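Local structure of bacteriophage virulence determinant (Salmonella enterica subsp. enterica serovar Typhimurium str. 14028S, 6GGR) at residues 105-118 against 130-142. The protein is a phage-encoded Salmonella virulence factor of the PipA family, which binds zinc and is probably a metalloprotease acting on host proteins. Residues are numbered along the deposited sequence; the frame is centred on the assembly and turned at random.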
loop_
_atom_site.group_PDB
_atom_site.type_symbol
_atom_site.label_atom_id
_atom_site.label_comp_id
_atom_site.label_asym_id
_atom_site.label_seq_id
_atom_site.Cartn_x
_atom_site.Cartn_y
_atom_site.Cartn_z
ATOM N N GLN B 105 -24.706 -4.393 8.380
ATOM C CA GLN B 105 -23.679 -5.045 7.561
ATOM C C GLN B 105 -22.792 -4.023 6.721
ATOM O O GLN B 105 -22.110 -4.462 5.823
ATOM C CB GLN B 105 -24.224 -6.222 6.699
ATOM C CG GLN B 105 -24.671 -7.469 7.470
ATOM C CD GLN B 105 -24.840 -8.756 6.553
ATOM O OE1 GLN B 105 -23.889 -9.483 6.309
ATOM N NE2 GLN B 105 -26.032 -8.975 6.005
ATOM N N ARG B 106 -22.910 -2.741 7.015
ATOM C CA ARG B 106 -22.210 -1.661 6.279
ATOM C C ARG B 106 -20.710 -1.508 6.691
ATOM O O ARG B 106 -20.268 -2.151 7.633
ATOM C CB ARG B 106 -22.941 -0.311 6.282
ATOM C CG ARG B 106 -24.412 -0.375 6.605
ATOM C CD ARG B 106 -25.301 -0.587 5.393
ATOM N NE ARG B 106 -26.414 0.356 5.369
ATOM C CZ ARG B 106 -27.531 0.201 4.681
ATOM N NH1 ARG B 106 -27.739 -0.854 3.930
ATOM N NH2 ARG B 106 -28.432 1.138 4.733
ATOM N N TRP B 107 -19.951 -0.678 5.973
ATOM C CA TRP B 107 -18.477 -0.582 6.174
ATOM C C TRP B 107 -18.142 0.674 6.918
ATOM O O TRP B 107 -18.858 1.640 6.856
ATOM C CB TRP B 107 -17.688 -0.615 4.822
ATOM C CG TRP B 107 -17.840 -1.873 4.049
ATOM C CD1 TRP B 107 -18.929 -2.290 3.409
ATOM C CD2 TRP B 107 -16.842 -2.858 3.811
ATOM N NE1 TRP B 107 -18.700 -3.471 2.808
ATOM C CE2 TRP B 107 -17.415 -3.844 3.041
ATOM C CE3 TRP B 107 -15.511 -2.987 4.193
ATOM C CZ2 TRP B 107 -16.725 -4.943 2.642
ATOM C CZ3 TRP B 107 -14.838 -4.069 3.808
ATOM C CH2 TRP B 107 -15.429 -5.038 3.043
ATOM N N LEU B 108 -17.061 0.601 7.684
ATOM C CA LEU B 108 -16.515 1.800 8.307
ATOM C C LEU B 108 -15.661 2.559 7.302
ATOM O O LEU B 108 -14.863 1.963 6.571
ATOM C CB LEU B 108 -15.673 1.432 9.528
ATOM C CG LEU B 108 -16.413 0.909 10.763
ATOM C CD1 LEU B 108 -15.430 0.419 11.818
ATOM C CD2 LEU B 108 -17.315 1.990 11.339
ATOM N N LEU B 109 -15.834 3.876 7.257
ATOM C CA LEU B 109 -15.035 4.724 6.377
ATOM C C LEU B 109 -13.837 5.243 7.167
ATOM O O LEU B 109 -13.977 6.115 8.026
ATOM C CB LEU B 109 -15.878 5.865 5.819
ATOM C CG LEU B 109 -15.118 6.870 4.948
ATOM C CD1 LEU B 109 -14.475 6.179 3.756
ATOM C CD2 LEU B 109 -16.032 7.992 4.483
ATOM N N GLY B 110 -12.655 4.696 6.883
ATOM C CA GLY B 110 -11.432 5.186 7.490
ATOM C C GLY B 110 -10.902 6.412 6.774
ATOM O O GLY B 110 -9.840 6.363 6.144
ATOM N N ALA B 111 -11.638 7.517 6.864
ATOM C CA ALA B 111 -11.307 8.710 6.095
ATOM C C ALA B 111 -9.946 9.262 6.502
ATOM O O ALA B 111 -9.596 9.294 7.685
ATOM C CB ALA B 111 -12.382 9.780 6.289
ATOM N N GLY B 112 -9.184 9.712 5.509
ATOM C CA GLY B 112 -7.863 10.249 5.751
ATOM C C GLY B 112 -6.792 9.214 6.002
ATOM O O GLY B 112 -5.662 9.587 6.335
ATOM N N GLU B 113 -7.105 7.932 5.853
ATOM C CA GLU B 113 -6.151 6.857 6.073
ATOM C C GLU B 113 -5.665 6.296 4.741
ATOM O O GLU B 113 -6.236 6.553 3.677
ATOM C CB GLU B 113 -6.782 5.750 6.923
ATOM C CG GLU B 113 -7.349 6.242 8.246
ATOM C CD GLU B 113 -6.282 6.813 9.157
ATOM O OE1 GLU B 113 -5.135 6.319 9.115
ATOM O OE2 GLU B 113 -6.588 7.762 9.909
ATOM N N ASN B 114 -4.587 5.519 4.813
ATOM C CA ASN B 114 -4.023 4.911 3.617
ATOM C C ASN B 114 -5.081 4.073 2.908
ATOM O O ASN B 114 -5.865 3.365 3.544
ATOM C CB ASN B 114 -2.816 4.045 3.984
ATOM C CG ASN B 114 -1.971 3.682 2.780
ATOM O OD1 ASN B 114 -1.380 4.551 2.140
ATOM N ND2 ASN B 114 -1.895 2.392 2.474
ATOM N N PHE B 115 -5.107 4.167 1.581
ATOM C CA PHE B 115 -6.088 3.438 0.787
ATOM C C PHE B 115 -6.057 1.950 1.113
ATOM O O PHE B 115 -5.012 1.303 1.013
ATOM C CB PHE B 115 -5.815 3.659 -0.704
ATOM C CG PHE B 115 -6.293 4.987 -1.218
ATOM C CD1 PHE B 115 -7.649 5.259 -1.324
ATOM C CD2 PHE B 115 -5.391 5.959 -1.612
ATOM C CE1 PHE B 115 -8.090 6.479 -1.801
ATOM C CE2 PHE B 115 -5.833 7.181 -2.095
ATOM C CZ PHE B 115 -7.180 7.439 -2.185
ATOM N N GLY B 116 -7.206 1.405 1.493
ATOM C CA GLY B 116 -7.289 -0.009 1.795
ATOM C C GLY B 116 -8.691 -0.389 2.219
ATOM O O GLY B 116 -9.524 0.466 2.545
ATOM N N THR B 117 -8.940 -1.696 2.199
ATOM C CA THR B 117 -10.212 -2.245 2.644
ATOM C C THR B 117 -9.969 -3.639 3.194
ATOM O O THR B 117 -9.139 -4.383 2.667
ATOM C CB THR B 117 -11.248 -2.317 1.512
ATOM O OG1 THR B 117 -10.841 -3.299 0.551
ATOM C CG2 THR B 117 -11.399 -0.979 0.821
ATOM N N THR B 118 -10.706 -3.987 4.244
ATOM C CA THR B 118 -10.546 -5.275 4.907
ATOM C C THR B 118 -11.301 -6.348 4.132
ATOM O O THR B 118 -12.530 -6.288 4.016
ATOM C CB THR B 118 -11.057 -5.195 6.342
ATOM O OG1 THR B 118 -12.435 -4.801 6.337
ATOM C CG2 THR B 118 -10.253 -4.185 7.143
ATOM N N ARG B 130 -14.996 -6.889 11.815
ATOM C CA ARG B 130 -14.945 -5.451 11.566
ATOM C C ARG B 130 -14.532 -5.162 10.119
ATOM O O ARG B 130 -13.499 -5.641 9.649
ATOM C CB ARG B 130 -13.981 -4.786 12.547
ATOM C CG ARG B 130 -14.321 -3.339 12.887
ATOM C CD ARG B 130 -13.478 -2.836 14.064
ATOM N NE ARG B 130 -13.693 -1.414 14.341
ATOM C CZ ARG B 130 -12.948 -0.423 13.860
ATOM N NH1 ARG B 130 -11.918 -0.673 13.064
ATOM N NH2 ARG B 130 -13.233 0.828 14.174
ATOM N N LYS B 131 -15.358 -4.386 9.423
ATOM C CA LYS B 131 -15.182 -4.084 8.008
ATOM C C LYS B 131 -14.858 -2.603 7.851
ATOM O O LYS B 131 -15.594 -1.750 8.357
ATOM C CB LYS B 131 -16.453 -4.435 7.220
ATOM C CG LYS B 131 -16.744 -5.934 7.102
ATOM C CD LYS B 131 -18.240 -6.230 6.890
ATOM C CE LYS B 131 -18.587 -6.536 5.436
ATOM N NZ LYS B 131 -20.014 -6.957 5.286
ATOM N N VAL B 132 -13.765 -2.298 7.149
ATOM C CA VAL B 132 -13.301 -0.925 6.988
ATOM C C VAL B 132 -12.975 -0.655 5.527
ATOM O O VAL B 132 -12.447 -1.523 4.824
ATOM C CB VAL B 132 -12.065 -0.639 7.860
ATOM C CG1 VAL B 132 -11.528 0.764 7.580
ATOM C CG2 VAL B 132 -12.403 -0.806 9.337
ATOM N N ILE B 133 -13.275 0.564 5.084
ATOM C CA ILE B 133 -12.850 1.085 3.790
ATOM C C ILE B 133 -12.060 2.355 4.076
ATOM O O ILE B 133 -12.626 3.348 4.551
ATOM C CB ILE B 133 -14.043 1.369 2.863
ATOM C CG1 ILE B 133 -14.656 0.059 2.370
ATOM C CG2 ILE B 133 -13.621 2.223 1.669
ATOM C CD1 ILE B 133 -16.053 0.214 1.801
ATOM N N ALA B 134 -10.759 2.328 3.793
ATOM C CA ALA B 134 -9.876 3.452 4.074
ATOM C C ALA B 134 -9.688 4.277 2.807
ATOM O O ALA B 134 -9.234 3.756 1.782
ATOM C CB ALA B 134 -8.528 2.969 4.609
ATOM N N LEU B 135 -10.027 5.563 2.884
ATOM C CA LEU B 135 -9.900 6.473 1.756
ATOM C C LEU B 135 -9.318 7.792 2.240
ATOM O O LEU B 135 -9.492 8.175 3.400
ATOM C CB LEU B 135 -11.254 6.725 1.081
ATOM C CG LEU B 135 -12.029 5.483 0.632
ATOM C CD1 LEU B 135 -13.452 5.856 0.249
ATOM C CD2 LEU B 135 -11.330 4.791 -0.530
ATOM N N ASN B 136 -8.624 8.487 1.338
ATOM C CA ASN B 136 -8.071 9.799 1.642
ATOM C C ASN B 136 -8.051 10.629 0.368
ATOM O O ASN B 136 -8.181 10.106 -0.741
ATOM C CB ASN B 136 -6.660 9.700 2.228
ATOM C CG ASN B 136 -5.648 9.183 1.222
ATOM O OD1 ASN B 136 -5.223 9.908 0.322
ATOM N ND2 ASN B 136 -5.259 7.921 1.369
ATOM N N LEU B 137 -7.877 11.939 0.544
ATOM C CA LEU B 137 -7.825 12.886 -0.562
ATOM C C LEU B 137 -6.409 13.402 -0.798
ATOM O O LEU B 137 -6.221 14.514 -1.296
ATOM C CB LEU B 137 -8.784 14.047 -0.307
ATOM C CG LEU B 137 -10.256 13.641 -0.222
ATOM C CD1 LEU B 137 -11.065 14.690 0.524
ATOM C CD2 LEU B 137 -10.827 13.413 -1.614
ATOM N N ASP B 138 -5.402 12.597 -0.447
ATOM C CA ASP B 138 -4.016 12.998 -0.655
ATOM C C ASP B 138 -3.610 12.929 -2.122
ATOM O O ASP B 138 -2.596 13.527 -2.498
ATOM C CB ASP B 138 -3.083 12.125 0.187
ATOM C CG ASP B 138 -3.454 12.125 1.661
ATOM O OD1 ASP B 138 -4.156 13.062 2.099
ATOM O OD2 ASP B 138 -3.040 11.192 2.381
ATOM N N ASP B 139 -4.371 12.217 -2.958
ATOM C CA ASP B 139 -4.105 12.216 -4.392
ATOM C C ASP B 139 -4.142 13.621 -4.978
ATOM O O ASP B 139 -3.566 13.851 -6.046
ATOM C CB ASP B 139 -5.119 11.333 -5.123
ATOM C CG ASP B 139 -4.846 9.854 -4.939
ATOM O OD1 ASP B 139 -3.843 9.508 -4.279
ATOM O OD2 ASP B 139 -5.635 9.037 -5.458
ATOM N N THR B 140 -4.813 14.555 -4.306
ATOM C CA THR B 140 -4.859 15.953 -4.712
ATOM C C THR B 140 -3.954 16.832 -3.856
ATOM O O THR B 140 -4.082 18.060 -3.889
ATOM C CB THR B 140 -6.299 16.470 -4.650
ATOM O OG1 THR B 140 -6.870 16.155 -3.373
ATOM C CG2 THR B 140 -7.148 15.850 -5.749
ATOM N N ASP B 141 -3.042 16.231 -3.092
ATOM C CA ASP B 141 -2.232 16.945 -2.114
ATOM C C ASP B 141 -0.795 17.023 -2.617
ATOM O O ASP B 141 -0.156 15.990 -2.846
ATOM C CB ASP B 141 -2.299 16.250 -0.753
ATOM C CG ASP B 141 -1.824 17.136 0.375
ATOM O OD1 ASP B 141 -1.020 18.052 0.108
ATOM O OD2 ASP B 141 -2.255 16.917 1.528
ATOM N N ASP B 142 -0.295 18.250 -2.794
ATOM C CA ASP B 142 1.084 18.446 -3.237
ATOM C C ASP B 142 2.080 17.746 -2.318
ATOM O O ASP B 142 3.033 17.113 -2.790
ATOM C CB ASP B 142 1.397 19.942 -3.306
ATOM C CG ASP B 142 0.750 20.628 -4.498
ATOM O OD1 ASP B 142 1.151 20.338 -5.648
ATOM O OD2 ASP B 142 -0.164 21.454 -4.284
HETATM O O HOH W 1 -2.665 6.498 0.178
#
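The mixed sheet beside the zinc-binding helix 160-173 is built here, with strand 132-135 in the middle, parallel to 107-111 and antiparallel to 116-117. It illustrates how one strand can bond along both edges. Toward 107-111, Ile133 N reaches Leu108 O at 2.6 Å, nearly straight, and Ile133 O receives Gly110 N; toward 116-117, Ala134 and Gly116 exchange backbone bonds. Thr118 prolongs this second edge with its side chain: OG1, set between its backbone N and carbonyl carbon (chi1 58°), accepts from Val132 N at 2.9 Å, while Thr118 N donates to Val132 O.

Side chains pack at both ends of the sheet. Lys131 CB lies over one face of the Trp107 indole, 3.8 Å from the centroid of its six-membered ring in a CH-pi contact, and Ile133 CD1 packs against the root of the indole, 3.5 Å from Trp107 CB. At the other end a type II turn, Gly110 to Glu113, starts the loop past Asn136 to strand 116-117 on the other edge of 132-135. Asn136 ties two backbone pieces together: ND2 donates to Glu113 O at 2.9 Å, with that oxygen in the amide plane, and OD1 accepts from Asp138 N on a lone pair, an Asx turn. The same ND2 sits over a face of the Phe115 ring, 3.6 Å from CD2, and a water joins it to Asn114 OD1. Leu135 CD2 meets the ring edge 3.8 Å from Phe115 CD1.

Thr117 makes backbone hydrogen bonds to the chain of another protein. Helix 64-84 packs on Leu109 and Leu135; the outer edge of 107-111 hydrogen-bonds to residues 49-54. Helix 160-173 meets Trp107, Phe115 and Thr117, the last touching His170, which binds zinc in this protein, though not in this chain.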